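Local coordinates for protein catechol 2,3-dioxygenase (Pseudomonas sp. KL28, PDB 3HQ0) that probably catalyses the iron-dependent extradiol ring cleavage of catechol by dioxygen, giving (2Z,4E)-2-hydroxy-6-oxohexa-2,4-dienoate, at residues Gln151-Leu156 and Ser218-Ser223; Gly105-Phe110 and Leu117-Ala122; His11-Val16 and Ile57-Asp62. One frame throughout, in Å; residues are numbered along the deposited sequence.

Contact 1: residues Gln151-Leu156 and Ser218-Ser223. With FE (Fe (III) ion), chain E.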
loop_
_atom_site.group_PDB
_atom_site.type_symbol
_atom_site.label_atom_id
_atom_site.label_comp_id
_atom_site.label_asym_id
_atom_site.label_seq_id
_atom_site.Cartn_x
_atom_site.Cartn_y
_atom_site.Cartn_z
ATOM N N GLN A 151 -12.449 -13.707 3.371
ATOM C CA GLN A 151 -13.841 -14.164 3.411
ATOM C C GLN A 151 -14.458 -14.409 2.037
ATOM O O GLN A 151 -13.983 -13.886 1.021
ATOM C CB GLN A 151 -14.725 -13.153 4.161
ATOM C CG GLN A 151 -14.766 -11.766 3.526
ATOM C CD GLN A 151 -15.830 -10.853 4.136
ATOM O OE1 GLN A 151 -15.981 -10.774 5.359
ATOM N NE2 GLN A 151 -16.558 -10.148 3.281
ATOM N N LEU A 152 -15.508 -15.232 2.019
ATOM C CA LEU A 152 -16.252 -15.501 0.797
ATOM C C LEU A 152 -17.071 -14.232 0.729
ATOM O O LEU A 152 -17.971 -14.025 1.543
ATOM C CB LEU A 152 -17.180 -16.700 0.968
ATOM C CG LEU A 152 -18.230 -16.854 -0.136
ATOM C CD1 LEU A 152 -17.549 -17.220 -1.448
ATOM C CD2 LEU A 152 -19.243 -17.931 0.258
ATOM N N ASP A 153 -16.748 -13.371 -0.224
ATOM C CA ASP A 153 -17.412 -12.079 -0.323
ATOM C C ASP A 153 -18.775 -12.088 -0.995
ATOM O O ASP A 153 -19.724 -11.479 -0.502
ATOM C CB ASP A 153 -16.488 -11.101 -1.043
ATOM C CG ASP A 153 -16.825 -9.673 -0.746
ATOM O OD1 ASP A 153 -16.414 -9.177 0.330
ATOM O OD2 ASP A 153 -17.515 -9.056 -1.579
ATOM N N HIS A 154 -18.868 -12.767 -2.129
ATOM C CA HIS A 154 -20.124 -12.842 -2.874
ATOM C C HIS A 154 -19.884 -13.703 -4.092
ATOM O O HIS A 154 -18.851 -14.361 -4.211
ATOM C CB HIS A 154 -20.568 -11.445 -3.347
ATOM C CG HIS A 154 -19.638 -10.823 -4.348
ATOM N ND1 HIS A 154 -18.524 -10.094 -3.981
ATOM C CD2 HIS A 154 -19.594 -10.911 -5.699
ATOM C CE1 HIS A 154 -17.835 -9.767 -5.057
ATOM N NE2 HIS A 154 -18.461 -10.253 -6.113
ATOM N N CYS A 155 -20.852 -13.707 -4.990
ATOM C CA CYS A 155 -20.728 -14.425 -6.244
ATOM C C CYS A 155 -21.547 -13.619 -7.247
ATOM O O CYS A 155 -22.313 -12.728 -6.863
ATOM C CB CYS A 155 -21.253 -15.868 -6.125
ATOM S SG CYS A 155 -23.038 -16.060 -6.045
ATOM N N LEU A 156 -21.350 -13.879 -8.531
ATOM C CA LEU A 156 -22.108 -13.173 -9.549
ATOM C C LEU A 156 -22.662 -14.253 -10.452
ATOM O O LEU A 156 -21.904 -14.986 -11.086
ATOM C CB LEU A 156 -21.212 -12.205 -10.332
ATOM C CG LEU A 156 -21.955 -11.340 -11.363
ATOM C CD1 LEU A 156 -21.167 -10.077 -11.658
ATOM C CD2 LEU A 156 -22.182 -12.134 -12.627
ATOM N N SER A 218 -16.463 -14.830 -5.271
ATOM C CA SER A 218 -15.443 -13.844 -4.924
ATOM C C SER A 218 -14.872 -13.920 -3.524
ATOM O O SER A 218 -15.584 -14.219 -2.560
ATOM C CB SER A 218 -15.978 -12.429 -5.174
ATOM O OG SER A 218 -15.031 -11.462 -4.756
ATOM N N PHE A 219 -13.576 -13.622 -3.427
ATOM C CA PHE A 219 -12.857 -13.642 -2.157
ATOM C C PHE A 219 -12.182 -12.304 -1.860
ATOM O O PHE A 219 -11.454 -11.755 -2.690
ATOM C CB PHE A 219 -11.828 -14.779 -2.159
ATOM C CG PHE A 219 -12.448 -16.137 -2.297
ATOM C CD1 PHE A 219 -12.791 -16.635 -3.544
ATOM C CD2 PHE A 219 -12.751 -16.894 -1.162
ATOM C CE1 PHE A 219 -13.435 -17.873 -3.672
ATOM C CE2 PHE A 219 -13.391 -18.126 -1.273
ATOM C CZ PHE A 219 -13.735 -18.619 -2.533
ATOM N N LEU A 220 -12.427 -11.797 -0.655
ATOM C CA LEU A 220 -11.903 -10.507 -0.212
ATOM C C LEU A 220 -10.466 -10.536 0.297
ATOM O O LEU A 220 -10.086 -11.440 1.040
ATOM C CB LEU A 220 -12.817 -9.943 0.878
ATOM C CG LEU A 220 -12.430 -8.594 1.479
ATOM C CD1 LEU A 220 -12.466 -7.511 0.398
ATOM C CD2 LEU A 220 -13.409 -8.261 2.605
ATOM N N LEU A 221 -9.681 -9.537 -0.101
ATOM C CA LEU A 221 -8.281 -9.425 0.317
ATOM C C LEU A 221 -8.120 -8.186 1.199
ATOM O O LEU A 221 -8.943 -7.272 1.143
ATOM C CB LEU A 221 -7.352 -9.338 -0.908
ATOM C CG LEU A 221 -6.665 -10.630 -1.380
ATOM C CD1 LEU A 221 -7.631 -11.804 -1.343
ATOM C CD2 LEU A 221 -6.100 -10.431 -2.776
ATOM N N GLU A 222 -7.055 -8.164 2.000
ATOM C CA GLU A 222 -6.785 -7.070 2.940
ATOM C C GLU A 222 -6.388 -5.711 2.375
ATOM O O GLU A 222 -6.766 -4.679 2.928
ATOM C CB GLU A 222 -5.711 -7.506 3.938
ATOM C CG GLU A 222 -6.193 -8.443 5.039
ATOM C CD GLU A 222 -5.065 -8.890 5.958
ATOM O OE1 GLU A 222 -4.113 -8.102 6.168
ATOM O OE2 GLU A 222 -5.131 -10.023 6.481
ATOM N N SER A 223 -5.629 -5.695 1.285
ATOM C CA SER A 223 -5.177 -4.431 0.708
ATOM C C SER A 223 -4.913 -4.546 -0.774
ATOM O O SER A 223 -5.023 -5.622 -1.349
ATOM C CB SER A 223 -3.885 -3.990 1.386
ATOM O OG SER A 223 -2.843 -4.921 1.110
HETATM FE FE FE E . -17.284 -9.880 -7.895
#
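His-154 and Ser-218 meet where strand 151-159 runs antiparallel to strand 213-220, beside the iron. The His-154 ring gives NE2 to the metal at 2.2 Å, and CB of Ser-218 lies over one of its faces in a CH-pi contact, 3.5 Å from the ring centroid and shifted toward the rim. At the other nitrogen, ND1 donates to OD2 of Asp-153 at 2.8 Å, with the carboxylate oxygen in the ring plane and using its anti lone pair. Together with the metal bond it fixes the rotation of the imidazole, and it would probably make NE2 a stronger donor to the metal. Asp-153 is held in turn by Gln-151, whose NE2 reaches OD1 from well out of the carboxylate plane. With CG between the backbone N and carbonyl carbon (chi1 61°) and the chain extended beyond, the glutamine lies alongside Leu-220, whose CD2 packs against the amide. OG of Ser-218 is hydrogen-bonded to OE1 of Glu-267, the carboxylate that joins His-154 and His-216 on the iron, which makes the serine a second-shell residue.

Three backbone bonds tie the strands: N of Leu-220 to O of Gln-151, N of Asp-153 to O of Ser-218 at 2.7 Å, and N of Ser-218 to O of His-154, also 2.7 Å. The amide N of Gln-151 is buried without a partner, whereas N of Leu-152 is taken by Glu-50. On the sheet face away from the metal, CD1 of Leu-152 touches CZ of Phe-219 at 4.2 Å.

Strand 203-207 flanks 151-159 on its far side and strand 265-270 flanks 213-220; Phe-269 of the latter packs on Asp-153, Ser-218 and Leu-220. Beyond the strand, Ser-223 caps helix 224-236, against which Leu-221 packs.

Contact 2: residues Gly105-Phe110 and Leu117-Ala122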
loop_
_atom_site.group_PDB
_atom_site.type_symbol
_atom_site.label_atom_id
_atom_site.label_comp_id
_atom_site.label_asym_id
_atom_site.label_seq_id
_atom_site.Cartn_x
_atom_site.Cartn_y
_atom_site.Cartn_z
ATOM N N GLY A 105 -26.238 -27.047 10.060
ATOM C CA GLY A 105 -27.610 -27.294 10.457
ATOM C C GLY A 105 -28.473 -27.471 9.226
ATOM O O GLY A 105 -27.965 -27.460 8.103
ATOM N N GLU A 106 -29.781 -27.618 9.416
ATOM C CA GLU A 106 -30.656 -27.808 8.269
ATOM C C GLU A 106 -30.705 -26.546 7.410
ATOM O O GLU A 106 -30.427 -25.445 7.886
ATOM C CB GLU A 106 -32.056 -28.210 8.735
ATOM C CG GLU A 106 -32.827 -27.126 9.439
ATOM C CD GLU A 106 -34.171 -27.629 9.942
ATOM O OE1 GLU A 106 -34.764 -28.507 9.284
ATOM O OE2 GLU A 106 -34.637 -27.139 10.987
ATOM N N ARG A 107 -31.046 -26.704 6.138
ATOM C CA ARG A 107 -31.093 -25.563 5.238
ATOM C C ARG A 107 -32.376 -25.448 4.435
ATOM O O ARG A 107 -32.986 -26.453 4.053
ATOM C CB ARG A 107 -29.925 -25.624 4.263
ATOM C CG ARG A 107 -28.560 -25.595 4.909
ATOM C CD ARG A 107 -27.560 -26.207 3.956
ATOM N NE ARG A 107 -27.482 -27.653 4.114
ATOM C CZ ARG A 107 -27.030 -28.498 3.189
ATOM N NH1 ARG A 107 -26.618 -28.054 2.009
ATOM N NH2 ARG A 107 -26.967 -29.795 3.461
ATOM N N VAL A 108 -32.772 -24.208 4.170
ATOM C CA VAL A 108 -33.952 -23.931 3.372
ATOM C C VAL A 108 -33.479 -23.667 1.947
ATOM O O VAL A 108 -32.851 -22.645 1.670
ATOM C CB VAL A 108 -34.706 -22.699 3.902
ATOM C CG1 VAL A 108 -35.779 -22.278 2.905
ATOM C CG2 VAL A 108 -35.334 -23.028 5.253
ATOM N N ARG A 109 -33.768 -24.595 1.040
ATOM C CA ARG A 109 -33.341 -24.440 -0.348
ATOM C C ARG A 109 -34.491 -24.118 -1.278
ATOM O O ARG A 109 -35.623 -24.562 -1.067
ATOM C CB ARG A 109 -32.651 -25.713 -0.853
ATOM C CG ARG A 109 -32.213 -25.616 -2.312
ATOM C CD ARG A 109 -31.524 -26.870 -2.777
ATOM N NE ARG A 109 -30.329 -27.170 -1.998
ATOM C CZ ARG A 109 -29.664 -28.317 -2.087
ATOM N NH1 ARG A 109 -30.085 -29.258 -2.925
ATOM N NH2 ARG A 109 -28.597 -28.535 -1.331
ATOM N N PHE A 110 -34.185 -23.338 -2.309
ATOM C CA PHE A 110 -35.170 -22.962 -3.302
ATOM C C PHE A 110 -34.461 -22.569 -4.582
ATOM O O PHE A 110 -33.268 -22.250 -4.579
ATOM C CB PHE A 110 -36.049 -21.817 -2.784
ATOM C CG PHE A 110 -35.300 -20.553 -2.494
ATOM C CD1 PHE A 110 -35.153 -19.574 -3.472
ATOM C CD2 PHE A 110 -34.752 -20.331 -1.234
ATOM C CE1 PHE A 110 -34.468 -18.380 -3.193
ATOM C CE2 PHE A 110 -34.062 -19.137 -0.949
ATOM C CZ PHE A 110 -33.924 -18.169 -1.927
ATOM N N LEU A 117 -29.732 -22.263 -7.446
ATOM C CA LEU A 117 -30.254 -22.748 -6.177
ATOM C C LEU A 117 -29.661 -21.946 -5.019
ATOM O O LEU A 117 -28.445 -21.845 -4.879
ATOM C CB LEU A 117 -29.935 -24.233 -6.013
ATOM C CG LEU A 117 -30.453 -25.134 -7.150
ATOM C CD1 LEU A 117 -29.995 -26.557 -6.910
ATOM C CD2 LEU A 117 -31.969 -25.075 -7.227
ATOM N N ILE A 118 -30.525 -21.359 -4.202
ATOM C CA ILE A 118 -30.072 -20.569 -3.063
ATOM C C ILE A 118 -30.507 -21.262 -1.778
ATOM O O ILE A 118 -31.609 -21.811 -1.718
ATOM C CB ILE A 118 -30.691 -19.154 -3.073
ATOM C CG1 ILE A 118 -30.449 -18.481 -4.422
ATOM C CG2 ILE A 118 -30.134 -18.339 -1.905
ATOM C CD1 ILE A 118 -28.977 -18.226 -4.758
ATOM N N GLU A 119 -29.640 -21.233 -0.766
ATOM C CA GLU A 119 -29.916 -21.848 0.531
ATOM C C GLU A 119 -29.808 -20.826 1.648
ATOM O O GLU A 119 -29.076 -19.841 1.541
ATOM C CB GLU A 119 -28.900 -22.942 0.877
ATOM C CG GLU A 119 -28.678 -24.024 -0.142
ATOM C CD GLU A 119 -28.027 -25.242 0.489
ATOM O OE1 GLU A 119 -27.065 -25.082 1.269
ATOM O OE2 GLU A 119 -28.475 -26.364 0.207
ATOM N N LEU A 120 -30.525 -21.096 2.731
ATOM C CA LEU A 120 -30.514 -20.263 3.924
ATOM C C LEU A 120 -30.313 -21.217 5.102
ATOM O O LEU A 120 -30.899 -22.294 5.133
ATOM C CB LEU A 120 -31.852 -19.529 4.084
ATOM C CG LEU A 120 -32.118 -18.169 3.427
ATOM C CD1 LEU A 120 -31.202 -17.902 2.256
ATOM C CD2 LEU A 120 -33.582 -18.124 3.019
ATOM N N TYR A 121 -29.463 -20.844 6.049
ATOM C CA TYR A 121 -29.244 -21.673 7.223
ATOM C C TYR A 121 -28.893 -20.780 8.403
ATOM O O TYR A 121 -28.367 -19.681 8.235
ATOM C CB TYR A 121 -28.136 -22.714 6.983
ATOM C CG TYR A 121 -26.747 -22.152 6.739
ATOM C CD1 TYR A 121 -26.336 -21.787 5.457
ATOM C CD2 TYR A 121 -25.846 -21.980 7.796
ATOM C CE1 TYR A 121 -25.065 -21.262 5.230
ATOM C CE2 TYR A 121 -24.570 -21.455 7.580
ATOM C CZ TYR A 121 -24.188 -21.098 6.292
ATOM O OH TYR A 121 -22.932 -20.582 6.064
ATOM N N ALA A 122 -29.194 -21.248 9.603
ATOM C CA ALA A 122 -28.920 -20.465 10.794
ATOM C C ALA A 122 -27.764 -21.009 11.622
ATOM O O ALA A 122 -27.151 -20.272 12.383
ATOM C CB ALA A 122 -30.176 -20.380 11.650
HETATM O O HOH W 1 -29.566 -23.975 10.206
#
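The ring of Phe-110 lies against Ile-118, with the backbone carbonyl and CB of the isoleucine over one face and CD2 of Leu-120 at the edge. CB of Ile-118 sits 4.0 Å from the ring centroid, a CH-pi contact. Phe-110 brings its ring back over the partner strand by placing CG between its own backbone N and carbonyl carbon (chi1 62°). The two guanidinium groups occupy the other face of the sheet and share one carboxylate, that of Glu-119. Arg-109 lies beside the glutamate with its guanidinium plane only 26° from the carboxylate, and grips OE2 side-on: NE at 3.0 Å and NH2 at 2.7 Å converge on that one oxygen, which lies in the guanidinium plane. Arg-107 comes in across it, planes 72° apart, and its NH1 makes a less surely placed salt bridge. OE1 also accepts from His-11, and Arg-107 has a second carboxylate in Glu-100, so this buried acid is surrounded by donors and is probably kept ionised. CG of Arg-107 rests on CB of Tyr-121 at 3.6 Å, while the tyrosine ring meets that of His-11 with the two planes nearly parallel and its OH reaches Lys-124.

Paired bonds join the backbones of Val-108 and Leu-120, and again of Phe-110 and Ile-118; N of Val-108 to O of Leu-120 measures 2.8 Å. At the other end, beyond Arg-107 and Tyr-121, one water bridges O of Glu-106 and N of Ala-122. Val-108, Phe-110 and Leu-120 face helix 76-89.

Strands 107-111 and 117-121 make an antiparallel beta hairpin of the N-terminal vicinal-oxygen-chelate domain, with the side chain of Ile-118 about 11 Å from that of the iron ligand His-154.

Contact 3: residues His11-Val16 and Ile57-Asp62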
loop_
_atom_site.group_PDB
_atom_site.type_symbol
_atom_site.label_atom_id
_atom_site.label_comp_id
_atom_site.label_asym_id
_atom_site.label_seq_id
_atom_site.Cartn_x
_atom_site.Cartn_y
_atom_site.Cartn_z
ATOM N N HIS A 11 -21.991 -20.147 2.128
ATOM C CA HIS A 11 -21.212 -21.138 1.413
ATOM C C HIS A 11 -21.608 -21.252 -0.044
ATOM O O HIS A 11 -22.708 -20.865 -0.453
ATOM C CB HIS A 11 -21.298 -22.518 2.102
ATOM C CG HIS A 11 -22.690 -23.045 2.268
ATOM N ND1 HIS A 11 -23.146 -23.562 3.461
ATOM C CD2 HIS A 11 -23.713 -23.175 1.388
ATOM C CE1 HIS A 11 -24.389 -23.988 3.310
ATOM N NE2 HIS A 11 -24.757 -23.766 2.061
ATOM N N ALA A 12 -20.674 -21.763 -0.829
ATOM C CA ALA A 12 -20.882 -21.980 -2.252
ATOM C C ALA A 12 -20.313 -23.355 -2.560
ATOM O O ALA A 12 -19.149 -23.626 -2.260
ATOM C CB ALA A 12 -20.146 -20.928 -3.059
ATOM N N GLN A 13 -21.135 -24.229 -3.133
ATOM C CA GLN A 13 -20.661 -25.553 -3.493
ATOM C C GLN A 13 -20.449 -25.525 -4.986
ATOM O O GLN A 13 -21.392 -25.345 -5.761
ATOM C CB GLN A 13 -21.669 -26.640 -3.132
ATOM C CG GLN A 13 -21.215 -28.002 -3.621
ATOM C CD GLN A 13 -22.016 -29.136 -3.038
ATOM O OE1 GLN A 13 -21.983 -29.373 -1.834
ATOM N NE2 GLN A 13 -22.741 -29.852 -3.895
ATOM N N VAL A 14 -19.194 -25.704 -5.377
ATOM C CA VAL A 14 -18.792 -25.663 -6.765
ATOM C C VAL A 14 -18.340 -27.035 -7.232
ATOM O O VAL A 14 -17.831 -27.825 -6.446
ATOM C CB VAL A 14 -17.641 -24.644 -6.944
ATOM C CG1 VAL A 14 -17.117 -24.674 -8.367
ATOM C CG2 VAL A 14 -18.141 -23.243 -6.574
ATOM N N ARG A 15 -18.533 -27.296 -8.518
ATOM C CA ARG A 15 -18.162 -28.567 -9.130
ATOM C C ARG A 15 -16.803 -28.486 -9.802
ATOM O O ARG A 15 -16.556 -27.589 -10.605
ATOM C CB ARG A 15 -19.181 -28.965 -10.196
ATOM C CG ARG A 15 -20.615 -29.077 -9.726
ATOM C CD ARG A 15 -21.452 -29.729 -10.810
ATOM N NE ARG A 15 -21.596 -28.880 -11.989
ATOM C CZ ARG A 15 -22.452 -27.869 -12.073
ATOM N NH1 ARG A 15 -23.235 -27.587 -11.044
ATOM N NH2 ARG A 15 -22.527 -27.144 -13.180
ATOM N N VAL A 16 -15.933 -29.442 -9.487
ATOM C CA VAL A 16 -14.604 -29.496 -10.088
ATOM C C VAL A 16 -14.437 -30.817 -10.852
ATOM O O VAL A 16 -14.839 -31.870 -10.365
ATOM C CB VAL A 16 -13.517 -29.371 -9.008
ATOM C CG1 VAL A 16 -13.540 -27.970 -8.434
ATOM C CG2 VAL A 16 -13.761 -30.383 -7.904
ATOM N N ILE A 57 -17.144 -25.299 -0.822
ATOM C CA ILE A 57 -17.169 -26.760 -0.889
ATOM C C ILE A 57 -17.009 -27.209 -2.340
ATOM O O ILE A 57 -17.652 -26.666 -3.240
ATOM C CB ILE A 57 -18.515 -27.333 -0.345
ATOM C CG1 ILE A 57 -18.784 -26.815 1.071
ATOM C CG2 ILE A 57 -18.479 -28.861 -0.331
ATOM C CD1 ILE A 57 -19.299 -25.381 1.119
ATOM N N ILE A 58 -16.139 -28.186 -2.572
ATOM C CA ILE A 58 -15.933 -28.688 -3.922
ATOM C C ILE A 58 -16.458 -30.116 -4.057
ATOM O O ILE A 58 -16.363 -30.917 -3.131
ATOM C CB ILE A 58 -14.442 -28.662 -4.326
ATOM C CG1 ILE A 58 -13.618 -29.528 -3.371
ATOM C CG2 ILE A 58 -13.945 -27.218 -4.355
ATOM C CD1 ILE A 58 -12.155 -29.630 -3.761
ATOM N N ARG A 59 -16.998 -30.422 -5.227
ATOM C CA ARG A 59 -17.563 -31.737 -5.492
ATOM C C ARG A 59 -17.121 -32.221 -6.868
ATOM O O ARG A 59 -17.305 -31.517 -7.863
ATOM C CB ARG A 59 -19.094 -31.643 -5.433
ATOM C CG ARG A 59 -19.843 -32.939 -5.637
ATOM C CD ARG A 59 -21.337 -32.697 -5.517
ATOM N NE ARG A 59 -21.882 -32.013 -6.686
ATOM C CZ ARG A 59 -22.243 -32.624 -7.809
ATOM N NH1 ARG A 59 -22.122 -33.941 -7.919
ATOM N NH2 ARG A 59 -22.731 -31.922 -8.821
ATOM N N GLU A 60 -16.528 -33.411 -6.930
ATOM C CA GLU A 60 -16.105 -33.943 -8.217
ATOM C C GLU A 60 -17.372 -34.200 -9.014
ATOM O O GLU A 60 -18.312 -34.814 -8.514
ATOM C CB GLU A 60 -15.311 -35.246 -8.043
ATOM C CG GLU A 60 -14.750 -35.791 -9.355
ATOM C CD GLU A 60 -13.738 -36.918 -9.161
ATOM O OE1 GLU A 60 -14.115 -37.988 -8.632
ATOM O OE2 GLU A 60 -12.559 -36.732 -9.537
ATOM N N ALA A 61 -17.402 -33.718 -10.251
ATOM C CA ALA A 61 -18.566 -33.886 -11.107
ATOM C C ALA A 61 -18.183 -33.881 -12.581
ATOM O O ALA A 61 -17.061 -33.518 -12.941
ATOM C CB ALA A 61 -19.578 -32.778 -10.830
ATOM N N ASP A 62 -19.132 -34.267 -13.429
ATOM C CA ASP A 62 -18.907 -34.324 -14.870
ATOM C C ASP A 62 -18.825 -32.943 -15.504
ATOM O O ASP A 62 -18.230 -32.776 -16.570
ATOM C CB ASP A 62 -20.024 -35.127 -15.550
ATOM C CG ASP A 62 -20.159 -36.541 -14.992
ATOM O OD1 ASP A 62 -21.024 -37.298 -15.487
ATOM O OD2 ASP A 62 -19.403 -36.896 -14.059
#
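Arg-15 and Arg-59 run side by side from adjacent parallel strands, yet by different torsions. Arg-15 starts with CG beside its backbone N (chi1 -57°), Arg-59 with CG opposite its own N (chi1 -178°). Each chain then bends at chi3, leaving the guanidinium planes 54° apart. NH2 of Arg-59 reaches CD of Arg-15 at 3.2 Å, and the same CD lies 3.6 Å from CB of Ala-61. Gln-13, extended beyond CG, passes Arg-59 at an angle, amide and guanidinium planes inclined to each other. Ile-57 touches strand 9-16 further back: CD1 meets CB of His-11 at 3.6 Å. On the opposite face, CG2 of Val-16 meets CB of Ile-58 at 4.0 Å.

N of Ile-57, Arg-59 and Ala-61 donate to O of Ala-12, Val-14 and Val-16, and N of Val-14 and Val-16 to O of Ile-57 and Arg-59; the last two donors, Val-16 and Ala-61, stand above their carbonyl planes. Strands 9-16 and 56-60 are the parallel neighbours in a beta-alpha-beta-beta-beta module, with helix 19-29 against Ile-58, as in the vicinal-oxygen-chelate fold.

Asp-67 on strand 65-73 takes a salt bridge from each arginine and a hydrogen bond from Gln-13, while NE of Arg-15 bonds to O of Thr-63. The acid's charge probably makes the 4.5 Å approach of NE of Arg-15 to NH2 of Arg-59 tolerable.

How the contacts relate
Contacts 3, 2 and 1 follow one another along the chain. The first two belong to the N-terminal sheet, their centres about 17 Å apart, where strand 65-73 separates 9-16 from 117-121. They meet at His-11, whose ring lies against side chains of contact 2 and joins the hairpin to strand 9-16. Contact 1 lies in the second sheet, in the C-terminal half, its centre about 18 Å from that of contact 3 and 21 Å from that of contact 2. Leu-152 of contact 1 packs against His-11 of contact 3, one point where the two halves touch. The iron ligands, His-154, His-216 and Glu-267, all belong to the second half, so contacts 2 and 3 belong to the half that supplies no iron ligand.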